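Local atomic coordinates of hydroxynitrile lyase (Passiflora edulis, PDB entry 5Y02), a protein that probably acts as a lyase on cyanohydrins, binding (R)-mandelonitrile in a pocket of its homodimeric stress-responsive alpha/beta-barrel domain. Residues V7-F12 and V100-I105; N13-Q18 and H63-T68. All blocks are in the same frame, centred on the assembly; numbering follows the deposited sequence.

Contact 1: residues V7-F12 and V100-I105. With MXN ((2R)-hydroxy(phenyl)ethanenitrile), chain M.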
# COMPACT_ATOMS: atom_id res chain seq x y z
N VAL A 7 13.12 2.25 -2.29
CA VAL A 7 11.95 1.64 -2.95
C VAL A 7 10.98 1.09 -1.92
O VAL A 7 11.40 0.29 -1.07
CB VAL A 7 12.38 0.44 -3.83
CG1 VAL A 7 11.17 -0.29 -4.40
CG2 VAL A 7 13.31 0.87 -4.96
N ARG A 8 9.71 1.47 -2.03
CA ARG A 8 8.65 0.90 -1.22
C ARG A 8 8.00 -0.23 -2.00
O ARG A 8 7.73 -0.11 -3.19
CB ARG A 8 7.59 1.95 -0.88
CG ARG A 8 8.08 3.12 -0.05
CD ARG A 8 8.28 2.72 1.42
NE ARG A 8 7.01 2.58 2.14
CZ ARG A 8 6.83 1.80 3.21
NH1 ARG A 8 7.80 1.03 3.71
NH2 ARG A 8 5.63 1.77 3.80
N HIS A 9 7.73 -1.32 -1.29
CA HIS A 9 7.14 -2.52 -1.87
C HIS A 9 5.88 -2.78 -1.05
O HIS A 9 5.95 -3.15 0.13
CB HIS A 9 8.16 -3.66 -1.75
CG HIS A 9 7.65 -5.01 -2.16
ND1 HIS A 9 7.43 -5.35 -3.48
CD2 HIS A 9 7.43 -6.13 -1.43
CE1 HIS A 9 7.04 -6.61 -3.54
NE2 HIS A 9 7.03 -7.11 -2.32
N ILE A 10 4.73 -2.57 -1.68
CA ILE A 10 3.45 -2.70 -1.02
C ILE A 10 2.60 -3.74 -1.71
O ILE A 10 2.37 -3.65 -2.89
CB ILE A 10 2.62 -1.39 -0.99
CG1 ILE A 10 3.46 -0.19 -0.56
CG2 ILE A 10 1.42 -1.57 -0.06
CD1 ILE A 10 4.03 -0.23 0.82
N VAL A 11 2.10 -4.68 -0.91
CA VAL A 11 1.33 -5.83 -1.35
C VAL A 11 -0.03 -5.74 -0.67
O VAL A 11 -0.11 -5.57 0.55
CB VAL A 11 2.02 -7.13 -0.94
CG1 VAL A 11 1.19 -8.36 -1.35
CG2 VAL A 11 3.42 -7.18 -1.55
N PHE A 12 -1.09 -5.86 -1.46
CA PHE A 12 -2.44 -6.12 -0.92
C PHE A 12 -2.84 -7.52 -1.40
O PHE A 12 -2.65 -7.83 -2.56
CB PHE A 12 -3.51 -5.17 -1.47
CG PHE A 12 -3.35 -3.71 -1.12
CD1 PHE A 12 -2.55 -3.26 -0.08
CD2 PHE A 12 -4.10 -2.79 -1.82
CE1 PHE A 12 -2.48 -1.92 0.22
CE2 PHE A 12 -4.04 -1.43 -1.51
CZ PHE A 12 -3.22 -1.01 -0.49
N VAL A 100 0.41 -5.59 -6.27
CA VAL A 100 1.71 -5.17 -5.74
C VAL A 100 2.18 -3.93 -6.49
O VAL A 100 2.20 -3.92 -7.70
CB VAL A 100 2.77 -6.29 -5.89
CG1 VAL A 100 4.05 -5.91 -5.16
CG2 VAL A 100 2.24 -7.62 -5.35
N LEU A 101 2.54 -2.87 -5.76
CA LEU A 101 3.19 -1.74 -6.37
C LEU A 101 4.57 -1.59 -5.75
O LEU A 101 4.74 -1.81 -4.55
CB LEU A 101 2.39 -0.45 -6.20
CG LEU A 101 1.37 -0.20 -7.33
CD1 LEU A 101 0.19 -1.16 -7.17
CD2 LEU A 101 0.88 1.23 -7.34
N ASN A 102 5.53 -1.22 -6.58
CA ASN A 102 6.89 -0.90 -6.15
C ASN A 102 7.19 0.50 -6.63
O ASN A 102 7.00 0.78 -7.80
CB ASN A 102 7.88 -1.85 -6.81
CG ASN A 102 7.73 -3.26 -6.29
OD1 ASN A 102 8.08 -3.53 -5.15
ND2 ASN A 102 7.20 -4.15 -7.11
N TYR A 103 7.62 1.40 -5.74
CA TYR A 103 7.84 2.80 -6.14
C TYR A 103 8.91 3.50 -5.34
O TYR A 103 9.14 3.16 -4.16
CB TYR A 103 6.54 3.62 -6.02
CG TYR A 103 5.88 3.53 -4.67
CD1 TYR A 103 5.07 2.44 -4.37
CD2 TYR A 103 6.03 4.53 -3.72
CE1 TYR A 103 4.43 2.33 -3.16
CE2 TYR A 103 5.37 4.43 -2.48
CZ TYR A 103 4.58 3.31 -2.23
OH TYR A 103 3.89 3.10 -1.03
N ILE A 104 9.53 4.49 -5.98
CA ILE A 104 10.44 5.41 -5.31
C ILE A 104 9.59 6.44 -4.57
O ILE A 104 8.56 6.86 -5.08
CB ILE A 104 11.37 6.09 -6.33
CG1 ILE A 104 12.30 5.05 -6.97
CG2 ILE A 104 12.14 7.26 -5.71
CD1 ILE A 104 13.13 4.26 -5.99
N ILE A 105 10.05 6.85 -3.40
CA ILE A 105 9.34 7.83 -2.56
C ILE A 105 9.47 9.25 -3.09
O ILE A 105 10.57 9.71 -3.43
CB ILE A 105 9.87 7.78 -1.11
CG1 ILE A 105 9.46 6.46 -0.47
CG2 ILE A 105 9.38 8.96 -0.27
CD1 ILE A 105 10.38 5.99 0.64
C1 MXN M . 6.89 -11.53 -1.95
C2 MXN M . 6.42 -12.66 -2.61
C3 MXN M . 7.27 -13.74 -2.86
C4 MXN M . 8.58 -13.70 -2.41
C5 MXN M . 9.06 -12.57 -1.76
C6 MXN M . 8.23 -11.49 -1.52
C7 MXN M . 5.96 -10.39 -1.75
C8 MXN M . 5.59 -9.94 -3.12
N9 MXN M . 5.31 -9.59 -4.19
O10 MXN M . 6.61 -9.31 -1.04
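Val7 to Val11 pair with Ile104 to Val100 in an antiparallel ladder; the strand axes come within 4.5 Å and their N-to-C directions lie at 164°. Arg8 with Tyr103 and Ile10 with Leu101 are the hydrogen-bonded pairs, each tied by two backbone N-H...O bonds. Val7-Ile104, His9-Asn102 and Val11-Val100 are the non-hydrogen-bonded pairs, with side chains on one face; those of Arg8, Ile10, Leu101 and Tyr103 lie on the other.

His9 and Asn102 share the pocket face. With its CG anti to the backbone N (chi1 173°), His9 lies alongside the Asn102 amide, ring and amide nearly coplanar. Its ND1 donates to Asn102 OD1 at 2.6 Å, with the oxygen close to the imidazole plane. Across the ring, His9 NE2 is hydrogen-bonded to the mandelonitrile O10, also 2.6 Å away, and Tyr31 OH grips the same ligand. Asn102 is thus a second-shell residue that probably helps to fix the ring's rotation, and its ND2 is held by Glu55 of the second subunit. Val100 CG1 closes on His9 CE1 at 3.5 Å, while Val11 CG2 sits 3.8 Å from the ligand C8. A phenylalanine in place of His9 would probably leave Asn102 OD1 without its N-H donor and the ligand hydroxyl without one of its partners.

Strand 7-15, first along the chain, lies inside the four-stranded antiparallel sheet of this dimeric alpha/beta-barrel domain, beside 95-104, the last. Arg8 CB makes a CH-pi contact 3.8 Å from the Tyr103 ring centroid, and Ile10 CG1 approaches Tyr103 CE1 at 3.7 Å. Arg8 NE forms a salt bridge with Glu66 of the second subunit, whose carboxylate is also hydrogen-bonded to Tyr103 OH, while Arg8 NH2 forms one with Glu66 of its own chain.

Contact 2: residues N13-Q18 and H63-T68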
# COMPACT_ATOMS: atom_id res chain seq x y z
N ASN A 13 -3.41 -8.34 -0.53
CA ASN A 13 -3.95 -9.63 -0.96
C ASN A 13 -5.25 -10.01 -0.26
O ASN A 13 -5.72 -9.33 0.67
CB ASN A 13 -2.89 -10.76 -0.88
CG ASN A 13 -2.85 -11.44 0.47
OD1 ASN A 13 -2.97 -10.80 1.50
ND2 ASN A 13 -2.66 -12.78 0.47
N ARG A 14 -5.81 -11.10 -0.76
CA ARG A 14 -6.92 -11.79 -0.19
C ARG A 14 -6.55 -13.26 -0.31
O ARG A 14 -6.07 -13.68 -1.36
CB ARG A 14 -8.19 -11.52 -1.01
CG ARG A 14 -9.46 -12.09 -0.40
CD ARG A 14 -10.60 -12.10 -1.43
NE ARG A 14 -11.76 -12.73 -0.82
CZ ARG A 14 -12.62 -12.12 0.01
NH1 ARG A 14 -12.48 -10.83 0.34
NH2 ARG A 14 -13.63 -12.82 0.53
N TYR A 15 -6.74 -14.01 0.77
CA TYR A 15 -6.39 -15.42 0.82
C TYR A 15 -7.49 -16.31 0.27
O TYR A 15 -8.67 -15.98 0.36
CB TYR A 15 -6.04 -15.85 2.24
CG TYR A 15 -4.70 -15.33 2.67
CD1 TYR A 15 -3.53 -15.99 2.27
CD2 TYR A 15 -4.57 -14.16 3.41
CE1 TYR A 15 -2.28 -15.52 2.62
CE2 TYR A 15 -3.32 -13.68 3.79
CZ TYR A 15 -2.18 -14.36 3.38
OH TYR A 15 -0.94 -13.89 3.71
N LYS A 16 -7.08 -17.45 -0.26
CA LYS A 16 -8.03 -18.45 -0.72
C LYS A 16 -8.88 -18.93 0.46
O LYS A 16 -8.36 -19.11 1.56
CB LYS A 16 -7.29 -19.62 -1.32
CG LYS A 16 -6.45 -19.24 -2.53
CD LYS A 16 -6.98 -19.80 -3.81
CE LYS A 16 -6.12 -19.34 -4.95
NZ LYS A 16 -6.26 -20.24 -6.12
N SER A 17 -10.16 -19.14 0.22
CA SER A 17 -11.09 -19.49 1.29
C SER A 17 -10.84 -20.89 1.89
O SER A 17 -11.27 -21.13 3.01
CB SER A 17 -12.54 -19.38 0.81
OG SER A 17 -12.84 -20.44 -0.06
N GLN A 18 -10.21 -21.82 1.17
CA GLN A 18 -10.02 -23.16 1.73
C GLN A 18 -8.92 -23.25 2.78
O GLN A 18 -8.82 -24.24 3.47
CB GLN A 18 -9.79 -24.23 0.63
CG GLN A 18 -8.37 -24.38 0.13
CD GLN A 18 -8.28 -25.25 -1.13
OE1 GLN A 18 -8.80 -24.87 -2.18
NE2 GLN A 18 -7.64 -26.42 -1.02
N HIS A 63 -5.66 -7.92 3.49
CA HIS A 63 -4.35 -7.77 4.12
C HIS A 63 -3.46 -6.85 3.30
O HIS A 63 -3.51 -6.84 2.04
CB HIS A 63 -3.65 -9.10 4.17
CG HIS A 63 -4.21 -10.06 5.16
ND1 HIS A 63 -5.43 -10.67 5.00
CD2 HIS A 63 -3.67 -10.57 6.30
CE1 HIS A 63 -5.62 -11.51 6.01
NE2 HIS A 63 -4.57 -11.47 6.81
N ALA A 64 -2.65 -6.06 4.01
CA ALA A 64 -1.60 -5.25 3.41
C ALA A 64 -0.27 -5.59 4.05
O ALA A 64 -0.21 -5.90 5.26
CB ALA A 64 -1.89 -3.77 3.58
N TYR A 65 0.78 -5.51 3.24
CA TYR A 65 2.15 -5.76 3.70
C TYR A 65 3.04 -4.68 3.06
O TYR A 65 2.97 -4.45 1.85
CB TYR A 65 2.64 -7.14 3.27
CG TYR A 65 1.62 -8.23 3.41
CD1 TYR A 65 0.64 -8.40 2.43
CD2 TYR A 65 1.60 -9.09 4.51
CE1 TYR A 65 -0.31 -9.39 2.52
CE2 TYR A 65 0.64 -10.09 4.61
CZ TYR A 65 -0.31 -10.24 3.60
OH TYR A 65 -1.29 -11.20 3.65
N GLU A 66 3.89 -4.07 3.87
CA GLU A 66 4.77 -3.02 3.40
C GLU A 66 6.20 -3.36 3.77
O GLU A 66 6.46 -3.91 4.86
CB GLU A 66 4.37 -1.66 4.00
CG GLU A 66 4.10 -1.68 5.50
CD GLU A 66 3.81 -0.31 6.07
OE1 GLU A 66 4.78 0.40 6.39
OE2 GLU A 66 2.62 0.08 6.16
N SER A 67 7.12 -3.03 2.88
CA SER A 67 8.56 -3.15 3.17
C SER A 67 9.35 -2.17 2.33
O SER A 67 8.83 -1.54 1.39
CB SER A 67 9.03 -4.58 2.99
OG SER A 67 8.71 -5.10 1.72
N THR A 68 10.61 -2.01 2.70
CA THR A 68 11.45 -1.01 2.10
C THR A 68 12.75 -1.68 1.65
O THR A 68 13.28 -2.49 2.38
CB THR A 68 11.76 0.12 3.10
OG1 THR A 68 10.56 0.78 3.49
CG2 THR A 68 12.70 1.15 2.48
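Tyr15 turns the edge of its ring onto the face of His63, a T-shaped pair with the planes at 87° and the centroids 5.0 Å apart. The CD2-CE2 edge of Tyr15 does the touching, CE2 poised over the middle of the imidazole. The backbones contribute one antiparallel hydrogen-bonded pair, Asn13 with His63: Asn13 N gives to His63 O at 3.0 Å and His63 N gives back to Asn13 O at 3.2 Å. The segments overlap at this one pair, their short axes at 130°, and from there the side chains of Tyr15 and Tyr65 reach back to each other.

Tyr65 reaches in from the direction opposite to Tyr15, and the two phenols meet at their hydroxyls. Tyr15 OH donates to Tyr65 OH at 2.7 Å, and Tyr65 OH in turn donates to Asn13 OD1 at 2.8 Å. That oxygen lies at the edge of the Tyr65 ring, near its plane, but the hydroxyl comes to it from above the carbonyl plane instead of along a lone pair. Asn13 is placed for this by chi1 of 88°, which sets CG between the backbone N and the carbonyl carbon; its amide nitrogen, ND2, then lies over the face of the Tyr15 ring. OD1 also packs against His63 CB at 3.2 Å.

Here strands 7-15 and 63-69 lie side by side in the sheet, with helix 21-37 over the aromatic side: Ile24, Ile27 and Ile28 touch Tyr15, and Ile28 also touches His63. The Tyr65 ring meets that of Tyr31, which hydrogen-bonds the bound mandelonitrile.

The hydroxyl chain has one direction, Tyr15 to Tyr65 to Asn13. Tyr65 OH, buried, is thereby satisfied as both acceptor and donor, and its rotation is probably fixed.

Both contacts are buried and both use strand 7-15, but they take its two neighbours: contact 1 pairs it with strand 95-104, outermost in this chain's sheet but hydrogen-bonded to the second subunit, contact 2 with strand 63-69. Contact 1 is a continuous ladder burying 560 Å² in all; contact 2, at 225 Å², has one backbone pair and depends on aromatic and hydroxyl chemistry. Contact 1 holds the ligand directly, whereas in contact 2 the Tyr65 side chain is about 6 Å from the bound ligand. They join where Val11 O probably accepts from Tyr65 N. Glu66 links them too, bridging Arg8 of its own chain through OE1 and Arg8 of the second subunit through OE2.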